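Local atomic coordinates of aldehyde dehydrogenase family protein (Pseudomonas syringae pv. tomato, PDB entry 5IUV), a protein that oxidises indole-3-acetaldehyde with NAD+, probably to the auxin indole-3-acetic acid, in a pathway that contributes to the virulence of this plant pathogen. Residues C54-A59 and G228-L233; Q60-S65 and S187-P192; N218-P221 and T226-K229. All blocks are in the same frame, centred on the assembly; numbering follows the deposited sequence.

Overall arrangement
The three contacts form one compact patch of the coenzyme domain, their centres about 5 Å (contacts 1 and 3), about 8 Å (contacts 2 and 3) and about 9 Å (contacts 1 and 2) apart. Contacts 1 and 2 share helix 56-72, whereas contacts 1 and 3 share helix 224-232. Contacts 2 and 3 reach the neighbouring parallel strands 187-191 and 217-219. Along the chain, contact 2 falls inside the span that contact 1 bridges, and contact 3 follows it, closing on residues 228-229, which contact 1 also uses. Each contact includes residues that meet NAD, so the patch illustrates how ordinary apolar packing can continue directly into the wall of a cofactor pocket.

Contact 1: residues C54-A59 and G228-L233; sequences CDAADA and GKALAL. With NAD (nicotinamide-adenine-dinucleotide), chain C.
A230 and A59 meet methyl to methyl, and L231 adds a branch beside them, where the start of helix 56-72 packs on helix 224-232 of the Rossmann-like NAD-binding fold. The CB atoms of A59 and A230 lie 3.9 Å apart. A230 CB does double duty, since it also comes within 3.7 Å of A56 CA, settling against the backbone of the opposing helix. Such small side chains let the two helices approach closely: the CA atoms of A56 and A230 are separated by just 5.2 Å.

L231 does not aim its CB straight at the other helix. With CG anti to the carbonyl carbon (chi1 -74°), however, the end of the side chain swings round, and its CD2 reaches A59 CB at 3.9 Å. The A59 methyl is thus met by both A230 and L231, whereas A56, at the exposed margin, lends its CA and its methyl to A230 alone. The contact across the two segments is purely apolar; V189 and K191 of strand 187-191 continue the packing around L231.

Polar bonds meanwhile shape the beginning of helix 56-72. D55, the N-cap, does not cap with its carboxylate; D58, three residues on, closes one half of a capping box, its OD2 accepting from D55 N at 2.9 Å through the anti lone pair. The other oxygen of D58 receives the backbone N of A32, so both ends of the carboxylate are held.

On helix 224-232 the residues just before A230 line the coenzyme site. Y255 of helix 246-258 touches K229, and the adenine rests near the backbone of G228, which has no side chain to intervene: G228 C approaches NAD C2A to 3.4 Å, and K229 CB stands 4.0 Å from NAD N1A.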
loop_
_atom_site.group_PDB
_atom_site.type_symbol
_atom_site.label_atom_id
_atom_site.label_comp_id
_atom_site.label_asym_id
_atom_site.label_seq_id
_atom_site.Cartn_x
_atom_site.Cartn_y
_atom_site.Cartn_z
ATOM N N CYS A 54 -20.283 5.708 37.938
ATOM C CA CYS A 54 -21.298 5.421 36.933
ATOM C C CYS A 54 -21.703 3.950 36.902
ATOM O O CYS A 54 -20.960 3.077 37.353
ATOM C CB CYS A 54 -20.804 5.854 35.550
ATOM S SG CYS A 54 -20.493 7.625 35.465
ATOM N N ASP A 55 -22.894 3.693 36.367
ATOM C CA ASP A 55 -23.446 2.346 36.290
ATOM C C ASP A 55 -24.154 2.189 34.944
ATOM O O ASP A 55 -23.964 3.013 34.040
ATOM C CB ASP A 55 -24.405 2.084 37.461
ATOM C CG ASP A 55 -24.461 0.609 37.874
ATOM O OD1 ASP A 55 -24.426 -0.281 36.993
ATOM O OD2 ASP A 55 -24.546 0.340 39.093
ATOM N N ALA A 56 -24.985 1.156 34.821
ATOM C CA ALA A 56 -25.630 0.827 33.549
ATOM C C ALA A 56 -26.442 1.987 32.961
ATOM O O ALA A 56 -26.448 2.189 31.742
ATOM C CB ALA A 56 -26.518 -0.399 33.714
ATOM N N ALA A 57 -27.119 2.745 33.819
ATOM C CA ALA A 57 -27.949 3.857 33.349
ATOM C C ALA A 57 -27.116 4.943 32.674
ATOM O O ALA A 57 -27.539 5.559 31.685
ATOM C CB ALA A 57 -28.745 4.449 34.502
ATOM N N ASP A 58 -25.928 5.183 33.214
ATOM C CA ASP A 58 -25.039 6.189 32.658
ATOM C C ASP A 58 -24.435 5.721 31.335
ATOM O O ASP A 58 -24.251 6.527 30.417
ATOM C CB ASP A 58 -23.948 6.540 33.670
ATOM C CG ASP A 58 -24.523 6.920 35.022
ATOM O OD1 ASP A 58 -25.144 8.002 35.123
ATOM O OD2 ASP A 58 -24.378 6.129 35.976
ATOM N N ALA A 59 -24.135 4.427 31.242
ATOM C CA ALA A 59 -23.705 3.832 29.984
ATOM C C ALA A 59 -24.770 4.046 28.913
ATOM O O ALA A 59 -24.461 4.426 27.789
ATOM C CB ALA A 59 -23.419 2.341 30.154
ATOM N N GLY A 228 -18.153 -0.528 33.228
ATOM C CA GLY A 228 -17.323 -1.188 32.234
ATOM C C GLY A 228 -18.058 -2.351 31.590
ATOM O O GLY A 228 -18.160 -2.450 30.365
ATOM N N LYS A 229 -18.585 -3.226 32.441
ATOM C CA LYS A 229 -19.398 -4.358 32.013
ATOM C C LYS A 229 -20.615 -3.921 31.201
ATOM O O LYS A 229 -20.947 -4.545 30.186
ATOM C CB LYS A 229 -19.858 -5.165 33.237
ATOM C CG LYS A 229 -20.786 -6.331 32.912
ATOM C CD LYS A 229 -21.213 -7.045 34.193
ATOM C CE LYS A 229 -21.922 -8.352 33.892
ATOM N NZ LYS A 229 -22.189 -9.138 35.131
ATOM N N ALA A 230 -21.281 -2.859 31.650
ATOM C CA ALA A 230 -22.470 -2.349 30.969
ATOM C C ALA A 230 -22.167 -1.912 29.537
ATOM O O ALA A 230 -22.964 -2.151 28.620
ATOM C CB ALA A 230 -23.079 -1.187 31.762
ATOM N N LEU A 231 -21.021 -1.270 29.344
ATOM C CA LEU A 231 -20.595 -0.868 28.008
ATOM C C LEU A 231 -20.295 -2.080 27.125
ATOM O O LEU A 231 -20.669 -2.110 25.956
ATOM C CB LEU A 231 -19.362 0.046 28.088
ATOM C CG LEU A 231 -19.588 1.486 28.578
ATOM C CD1 LEU A 231 -18.257 2.199 28.830
ATOM C CD2 LEU A 231 -20.427 2.273 27.580
ATOM N N ALA A 232 -19.618 -3.075 27.687
ATOM C CA ALA A 232 -19.255 -4.274 26.933
ATOM C C ALA A 232 -20.474 -5.114 26.546
ATOM O O ALA A 232 -20.455 -5.831 25.539
ATOM C CB ALA A 232 -18.276 -5.110 27.726
ATOM N N LEU A 233 -21.535 -5.023 27.336
ATOM C CA LEU A 233 -22.774 -5.742 27.038
ATOM C C LEU A 233 -23.787 -4.900 26.262
ATOM O O LEU A 233 -24.873 -5.382 25.937
ATOM C CB LEU A 233 -23.429 -6.233 28.332
ATOM C CG LEU A 233 -22.791 -7.423 29.039
ATOM C CD1 LEU A 233 -23.338 -7.548 30.458
ATOM C CD2 LEU A 233 -23.063 -8.693 28.244
HETATM P PA NAD C . -7.981 -4.888 34.640
HETATM O O1A NAD C . -8.134 -6.020 33.697
HETATM O O2A NAD C . -8.304 -5.233 36.080
HETATM O O5B NAD C . -8.879 -3.673 34.184
HETATM C C5B NAD C . -8.623 -2.822 33.047
HETATM C C4B NAD C . -9.849 -1.966 32.851
HETATM O O4B NAD C . -11.000 -2.823 32.693
HETATM C C3B NAD C . -10.209 -0.978 33.965
HETATM O O3B NAD C . -10.743 0.225 33.423
HETATM C C2B NAD C . -11.275 -1.736 34.759
HETATM O O2B NAD C . -12.140 -0.861 35.478
HETATM C C1B NAD C . -11.994 -2.474 33.634
HETATM N N9A NAD C . -12.725 -3.683 34.003
HETATM C C8A NAD C . -12.506 -4.504 35.078
HETATM N N7A NAD C . -13.387 -5.466 35.207
HETATM C C5A NAD C . -14.237 -5.281 34.121
HETATM C C6A NAD C . -15.352 -6.007 33.656
HETATM N N6A NAD C . -15.871 -7.065 34.288
HETATM N N1A NAD C . -15.939 -5.586 32.510
HETATM C C2A NAD C . -15.451 -4.503 31.895
HETATM N N3A NAD C . -14.418 -3.732 32.247
HETATM C C4A NAD C . -13.840 -4.185 33.374
HETATM O O3 NAD C . -6.468 -4.355 34.579
HETATM P PN NAD C . -5.653 -3.224 35.374
HETATM O O1N NAD C . -5.348 -3.786 36.711
HETATM O O2N NAD C . -6.393 -1.944 35.283
HETATM O O5D NAD C . -4.337 -3.052 34.484
HETATM C C5D NAD C . -3.210 -3.948 34.591
HETATM C C4D NAD C . -3.232 -4.875 33.401
HETATM O O4D NAD C . -3.154 -4.096 32.184
HETATM C C3D NAD C . -2.064 -5.849 33.318
HETATM O O3D NAD C . -2.541 -7.154 33.007
HETATM C C2D NAD C . -1.224 -5.248 32.185
HETATM O O2D NAD C . -0.421 -6.161 31.444
HETATM C C1D NAD C . -2.309 -4.670 31.247
HETATM N N1N NAD C . -1.719 -3.593 30.345
HETATM C C2N NAD C . -1.646 -3.932 28.972
HETATM C C3N NAD C . -1.181 -2.998 28.058
HETATM C C7N NAD C . -1.007 -3.315 26.594
HETATM O O7N NAD C . -1.104 -4.496 26.200
HETATM N N7N NAD C . -0.648 -2.338 25.798
HETATM C C4N NAD C . -0.774 -1.747 28.526
HETATM C C5N NAD C . -0.825 -1.448 29.883
HETATM C C6N NAD C . -1.307 -2.387 30.780
#

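Contact 2: residues Q60-S65 and S187-P192; sequences QRAVES and SVVLKP. With NAD (nicotinamide-adenine-dinucleotide), chain C.
Four oxygens surround K191 NZ: both hydroxyls of the adenine-side ribose, NAD O2B at 2.7 Å and NAD O3B at 3.2 Å, and the backbone carbonyls of P192 and G222. Three N-H groups cannot serve all four squarely, so at least one bond, perhaps that to O3B, must be shared or weak. K191 NZ meets P192 O at 2.8 Å from above the carbonyl plane, 43° out of it. Bends at chi2 and chi3 fold the lysine chain so that its ammonium group can reach the sugar and these carbonyls together. E194 OE1, which also binds NAD, forms a long, weak ion pair with it.

Two residues back, V189 meets helix 56-72. Its CG1, anti to the backbone N, lies 4.1 Å from A62 CB, while CG2 faces A62 O at 4.0 Å and makes a looser contact with V63 CG2 at 4.5 Å. The helix here offers its backbone as well as its side chains. L220 and L231 fill in around V189, and on V188 and L190 lies helix 170-183. The whole is typical of a Rossmann-like sheet, with a parallel strand buried between helices and carrying a ribose-binding residue at its C-terminal end.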
loop_
_atom_site.group_PDB
_atom_site.type_symbol
_atom_site.label_atom_id
_atom_site.label_comp_id
_atom_site.label_asym_id
_atom_site.label_seq_id
_atom_site.Cartn_x
_atom_site.Cartn_y
_atom_site.Cartn_z
ATOM N N GLN A 60 -26.026 3.799 29.272
ATOM C CA GLN A 60 -27.133 4.008 28.346
ATOM C C GLN A 60 -27.201 5.448 27.846
ATOM O O GLN A 60 -27.345 5.684 26.646
ATOM C CB GLN A 60 -28.459 3.628 29.000
ATOM C CG GLN A 60 -29.671 3.859 28.105
ATOM C CD GLN A 60 -29.643 3.010 26.833
ATOM O OE1 GLN A 60 -29.175 1.869 26.834
ATOM N NE2 GLN A 60 -30.158 3.567 25.747
ATOM N N ARG A 61 -27.100 6.415 28.757
ATOM C CA ARG A 61 -27.191 7.806 28.343
ATOM C C ARG A 61 -25.988 8.204 27.494
ATOM O O ARG A 61 -26.129 8.948 26.528
ATOM C CB ARG A 61 -27.314 8.746 29.548
ATOM C CG ARG A 61 -27.591 10.188 29.136
ATOM C CD ARG A 61 -28.269 11.005 30.237
ATOM N NE ARG A 61 -27.378 11.362 31.338
ATOM C CZ ARG A 61 -26.631 12.463 31.365
ATOM N NH1 ARG A 61 -26.652 13.308 30.340
ATOM N NH2 ARG A 61 -25.858 12.721 32.416
ATOM N N ALA A 62 -24.807 7.708 27.851
ATOM C CA ALA A 62 -23.604 8.066 27.102
ATOM C C ALA A 62 -23.650 7.488 25.685
ATOM O O ALA A 62 -23.219 8.134 24.723
ATOM C CB ALA A 62 -22.359 7.586 27.833
ATOM N N VAL A 63 -24.174 6.271 25.558
ATOM C CA VAL A 63 -24.212 5.611 24.259
ATOM C C VAL A 63 -25.280 6.252 23.371
ATOM O O VAL A 63 -25.063 6.439 22.170
ATOM C CB VAL A 63 -24.460 4.092 24.401
ATOM C CG1 VAL A 63 -24.740 3.460 23.040
ATOM C CG2 VAL A 63 -23.251 3.415 25.061
ATOM N N GLU A 64 -26.423 6.599 23.952
ATOM C CA GLU A 64 -27.436 7.353 23.203
ATOM C C GLU A 64 -26.858 8.668 22.684
ATOM O O GLU A 64 -27.116 9.069 21.549
ATOM C CB GLU A 64 -28.665 7.639 24.068
ATOM C CG GLU A 64 -29.541 6.426 24.341
ATOM C CD GLU A 64 -30.751 6.761 25.209
ATOM O OE1 GLU A 64 -31.154 7.942 25.250
ATOM O OE2 GLU A 64 -31.303 5.840 25.847
ATOM N N SER A 65 -26.080 9.336 23.531
ATOM C CA SER A 65 -25.396 10.568 23.159
ATOM C C SER A 65 -24.369 10.325 22.054
ATOM O O SER A 65 -24.323 11.054 21.062
ATOM C CB SER A 65 -24.728 11.181 24.393
ATOM O OG SER A 65 -23.836 12.229 24.059
ATOM N N SER A 187 -17.733 8.087 17.425
ATOM C CA SER A 187 -17.975 8.598 18.769
ATOM C C SER A 187 -17.388 7.593 19.745
ATOM O O SER A 187 -17.468 6.384 19.519
ATOM C CB SER A 187 -19.467 8.805 19.044
ATOM O OG SER A 187 -20.000 9.803 18.201
ATOM N N VAL A 188 -16.791 8.092 20.821
ATOM C CA VAL A 188 -16.130 7.230 21.790
ATOM C C VAL A 188 -16.684 7.446 23.193
ATOM O O VAL A 188 -16.852 8.583 23.629
ATOM C CB VAL A 188 -14.600 7.477 21.802
ATOM C CG1 VAL A 188 -13.901 6.608 22.867
ATOM C CG2 VAL A 188 -14.023 7.204 20.429
ATOM N N VAL A 189 -16.986 6.345 23.879
ATOM C CA VAL A 189 -17.262 6.375 25.308
ATOM C C VAL A 189 -16.063 5.775 26.032
ATOM O O VAL A 189 -15.799 4.570 25.944
ATOM C CB VAL A 189 -18.540 5.609 25.684
ATOM C CG1 VAL A 189 -18.794 5.706 27.194
ATOM C CG2 VAL A 189 -19.732 6.140 24.889
ATOM N N LEU A 190 -15.333 6.640 26.725
ATOM C CA LEU A 190 -14.113 6.275 27.429
ATOM C C LEU A 190 -14.409 5.925 28.883
ATOM O O LEU A 190 -15.066 6.693 29.590
ATOM C CB LEU A 190 -13.111 7.429 27.348
ATOM C CG LEU A 190 -11.777 7.290 28.077
ATOM C CD1 LEU A 190 -10.975 6.116 27.532
ATOM C CD2 LEU A 190 -10.997 8.586 27.929
ATOM N N LYS A 191 -13.926 4.764 29.314
ATOM C CA LYS A 191 -14.112 4.290 30.685
ATOM C C LYS A 191 -12.743 4.085 31.313
ATOM O O LYS A 191 -12.139 3.023 31.167
ATOM C CB LYS A 191 -14.913 2.979 30.713
ATOM C CG LYS A 191 -15.809 2.781 31.937
ATOM C CD LYS A 191 -15.022 2.704 33.248
ATOM C CE LYS A 191 -14.168 1.449 33.355
ATOM N NZ LYS A 191 -13.424 1.391 34.650
ATOM N N PRO A 192 -12.244 5.107 32.017
ATOM C CA PRO A 192 -10.948 5.002 32.684
ATOM C C PRO A 192 -11.000 4.055 33.878
ATOM O O PRO A 192 -12.073 3.779 34.427
ATOM C CB PRO A 192 -10.672 6.442 33.143
ATOM C CG PRO A 192 -12.037 6.999 33.392
ATOM C CD PRO A 192 -12.910 6.390 32.306
HETATM P PA NAD C . -7.981 -4.888 34.640
HETATM O O1A NAD C . -8.134 -6.020 33.697
HETATM O O2A NAD C . -8.304 -5.233 36.080
HETATM O O5B NAD C . -8.879 -3.673 34.184
HETATM C C5B NAD C . -8.623 -2.822 33.047
HETATM C C4B NAD C . -9.849 -1.966 32.851
HETATM O O4B NAD C . -11.000 -2.823 32.693
HETATM C C3B NAD C . -10.209 -0.978 33.965
HETATM O O3B NAD C . -10.743 0.225 33.423
HETATM C C2B NAD C . -11.275 -1.736 34.759
HETATM O O2B NAD C . -12.140 -0.861 35.478
HETATM C C1B NAD C . -11.994 -2.474 33.634
HETATM N N9A NAD C . -12.725 -3.683 34.003
HETATM C C8A NAD C . -12.506 -4.504 35.078
HETATM N N7A NAD C . -13.387 -5.466 35.207
HETATM C C5A NAD C . -14.237 -5.281 34.121
HETATM C C6A NAD C . -15.352 -6.007 33.656
HETATM N N6A NAD C . -15.871 -7.065 34.288
HETATM N N1A NAD C . -15.939 -5.586 32.510
HETATM C C2A NAD C . -15.451 -4.503 31.895
HETATM N N3A NAD C . -14.418 -3.732 32.247
HETATM C C4A NAD C . -13.840 -4.185 33.374
HETATM O O3 NAD C . -6.468 -4.355 34.579
HETATM P PN NAD C . -5.653 -3.224 35.374
HETATM O O1N NAD C . -5.348 -3.786 36.711
HETATM O O2N NAD C . -6.393 -1.944 35.283
HETATM O O5D NAD C . -4.337 -3.052 34.484
HETATM C C5D NAD C . -3.210 -3.948 34.591
HETATM C C4D NAD C . -3.232 -4.875 33.401
HETATM O O4D NAD C . -3.154 -4.096 32.184
HETATM C C3D NAD C . -2.064 -5.849 33.318
HETATM O O3D NAD C . -2.541 -7.154 33.007
HETATM C C2D NAD C . -1.224 -5.248 32.185
HETATM O O2D NAD C . -0.421 -6.161 31.444
HETATM C C1D NAD C . -2.309 -4.670 31.247
HETATM N N1N NAD C . -1.719 -3.593 30.345
HETATM C C2N NAD C . -1.646 -3.932 28.972
HETATM C C3N NAD C . -1.181 -2.998 28.058
HETATM C C7N NAD C . -1.007 -3.315 26.594
HETATM O O7N NAD C . -1.104 -4.496 26.200
HETATM N N7N NAD C . -0.648 -2.338 25.798
HETATM C C4N NAD C . -0.774 -1.747 28.526
HETATM C C5N NAD C . -0.825 -1.448 29.883
HETATM C C6N NAD C . -1.307 -2.387 30.780
#

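Contact 3: residues N218-P221 and T226-K229; sequences NVLP and TVGK. With NAD (nicotinamide-adenine-dinucleotide), chain C.
L220 and V227 cross obliquely, with one methyl of each making the closest approach: L220 CD1 to V227 CG2, 3.7 Å. The leucine reaches there because CG is turned anti to the carbonyl carbon (chi1 -56°) and chi2 of -178° carries CD1 outward, anti to CA. V227 CG2 also rests 4.0 Å from L220 CB, so this single valine branch lies along the leucine and not merely at its end.

The second valine branch has a tighter setting. At chi1 62° V227 CG1 sits between the backbone N and the carbonyl carbon, and this directs it to the turn after the strand, 4.1 Å from L220 O and 4.2 Å from P221 O. L220 O is shut in here without a polar partner, whereas P221 O probably accepts from C54 N.

These residues flank the link from strand 217-219 to helix 224-232. The strand is third in chain order of the parallel core strands of the Rossmann-like fold, after 149-164 and 187-191, and the helix belongs to the long crossover that passes over strands 187-191 and 149-164 before the chain re-enters the sheet at strand 239-243. The helix is widened by a pi-type turn at 226-228. There T226 turns OG1 back to the carbonyl of Y223 and makes a weak second bond to C54 O.

Beyond L220, the V227 side chain also packs on that of K191, the lysine whose NZ grips the adenine-side ribose of NAD.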
loop_
_atom_site.group_PDB
_atom_site.type_symbol
_atom_site.label_atom_id
_atom_site.label_comp_id
_atom_site.label_asym_id
_atom_site.label_seq_id
_atom_site.Cartn_x
_atom_site.Cartn_y
_atom_site.Cartn_z
ATOM N N ASN A 218 -17.460 11.036 25.313
ATOM C CA ASN A 218 -18.075 10.977 26.628
ATOM C C ASN A 218 -17.170 10.171 27.545
ATOM O O ASN A 218 -16.549 9.209 27.098
ATOM C CB ASN A 218 -19.469 10.341 26.560
ATOM C CG ASN A 218 -20.473 11.196 25.795
ATOM O OD1 ASN A 218 -20.380 12.424 25.777
ATOM N ND2 ASN A 218 -21.443 10.541 25.162
ATOM N N VAL A 219 -17.092 10.556 28.815
ATOM C CA VAL A 219 -16.208 9.877 29.766
ATOM C C VAL A 219 -16.982 9.390 30.995
ATOM O O VAL A 219 -17.627 10.183 31.685
ATOM C CB VAL A 219 -15.060 10.795 30.227
ATOM C CG1 VAL A 219 -14.174 10.070 31.250
ATOM C CG2 VAL A 219 -14.232 11.251 29.023
ATOM N N LEU A 220 -16.908 8.092 31.267
ATOM C CA LEU A 220 -17.638 7.503 32.389
ATOM C C LEU A 220 -16.709 6.860 33.423
ATOM O O LEU A 220 -16.319 5.700 33.278
ATOM C CB LEU A 220 -18.628 6.457 31.881
ATOM C CG LEU A 220 -19.647 6.906 30.834
ATOM C CD1 LEU A 220 -20.591 5.750 30.474
ATOM C CD2 LEU A 220 -20.424 8.120 31.338
ATOM N N PRO A 221 -16.343 7.615 34.470
ATOM C CA PRO A 221 -15.575 6.989 35.550
ATOM C C PRO A 221 -16.455 6.018 36.333
ATOM O O PRO A 221 -17.679 6.169 36.345
ATOM C CB PRO A 221 -15.134 8.177 36.411
ATOM C CG PRO A 221 -16.146 9.244 36.127
ATOM C CD PRO A 221 -16.574 9.052 34.704
ATOM N N THR A 226 -19.300 -2.615 37.026
ATOM C CA THR A 226 -20.562 -1.899 36.836
ATOM C C THR A 226 -20.621 -1.261 35.437
ATOM O O THR A 226 -21.199 -1.838 34.517
ATOM C CB THR A 226 -20.800 -0.813 37.931
ATOM O OG1 THR A 226 -19.638 0.005 38.089
ATOM C CG2 THR A 226 -21.127 -1.461 39.279
ATOM N N VAL A 227 -20.020 -0.087 35.263
ATOM C CA VAL A 227 -20.175 0.629 34.000
ATOM C C VAL A 227 -19.313 0.020 32.882
ATOM O O VAL A 227 -19.714 0.029 31.716
ATOM C CB VAL A 227 -19.863 2.144 34.159
ATOM C CG1 VAL A 227 -18.420 2.382 34.597
ATOM C CG2 VAL A 227 -20.183 2.905 32.869
ATOM N N GLY A 228 -18.153 -0.528 33.228
ATOM C CA GLY A 228 -17.323 -1.188 32.234
ATOM C C GLY A 228 -18.058 -2.351 31.590
ATOM O O GLY A 228 -18.160 -2.450 30.365
ATOM N N LYS A 229 -18.585 -3.226 32.441
ATOM C CA LYS A 229 -19.398 -4.358 32.013
ATOM C C LYS A 229 -20.615 -3.921 31.201
ATOM O O LYS A 229 -20.947 -4.545 30.186
ATOM C CB LYS A 229 -19.858 -5.165 33.237
ATOM C CG LYS A 229 -20.786 -6.331 32.912
ATOM C CD LYS A 229 -21.213 -7.045 34.193
ATOM C CE LYS A 229 -21.922 -8.352 33.892
ATOM N NZ LYS A 229 -22.189 -9.138 35.131
HETATM P PA NAD C . -7.981 -4.888 34.640
HETATM O O1A NAD C . -8.134 -6.020 33.697
HETATM O O2A NAD C . -8.304 -5.233 36.080
HETATM O O5B NAD C . -8.879 -3.673 34.184
HETATM C C5B NAD C . -8.623 -2.822 33.047
HETATM C C4B NAD C . -9.849 -1.966 32.851
HETATM O O4B NAD C . -11.000 -2.823 32.693
HETATM C C3B NAD C . -10.209 -0.978 33.965
HETATM O O3B NAD C . -10.743 0.225 33.423
HETATM C C2B NAD C . -11.275 -1.736 34.759
HETATM O O2B NAD C . -12.140 -0.861 35.478
HETATM C C1B NAD C . -11.994 -2.474 33.634
HETATM N N9A NAD C . -12.725 -3.683 34.003
HETATM C C8A NAD C . -12.506 -4.504 35.078
HETATM N N7A NAD C . -13.387 -5.466 35.207
HETATM C C5A NAD C . -14.237 -5.281 34.121
HETATM C C6A NAD C . -15.352 -6.007 33.656
HETATM N N6A NAD C . -15.871 -7.065 34.288
HETATM N N1A NAD C . -15.939 -5.586 32.510
HETATM C C2A NAD C . -15.451 -4.503 31.895
HETATM N N3A NAD C . -14.418 -3.732 32.247
HETATM C C4A NAD C . -13.840 -4.185 33.374
HETATM O O3 NAD C . -6.468 -4.355 34.579
HETATM P PN NAD C . -5.653 -3.224 35.374
HETATM O O1N NAD C . -5.348 -3.786 36.711
HETATM O O2N NAD C . -6.393 -1.944 35.283
HETATM O O5D NAD C . -4.337 -3.052 34.484
HETATM C C5D NAD C . -3.210 -3.948 34.591
HETATM C C4D NAD C . -3.232 -4.875 33.401
HETATM O O4D NAD C . -3.154 -4.096 32.184
HETATM C C3D NAD C . -2.064 -5.849 33.318
HETATM O O3D NAD C . -2.541 -7.154 33.007
HETATM C C2D NAD C . -1.224 -5.248 32.185
HETATM O O2D NAD C . -0.421 -6.161 31.444
HETATM C C1D NAD C . -2.309 -4.670 31.247
HETATM N N1N NAD C . -1.719 -3.593 30.345
HETATM C C2N NAD C . -1.646 -3.932 28.972
HETATM C C3N NAD C . -1.181 -2.998 28.058
HETATM C C7N NAD C . -1.007 -3.315 26.594
HETATM O O7N NAD C . -1.104 -4.496 26.200
HETATM N N7N NAD C . -0.648 -2.338 25.798
HETATM C C4N NAD C . -0.774 -1.747 28.526
HETATM C C5N NAD C . -0.825 -1.448 29.883
HETATM C C6N NAD C . -1.307 -2.387 30.780
#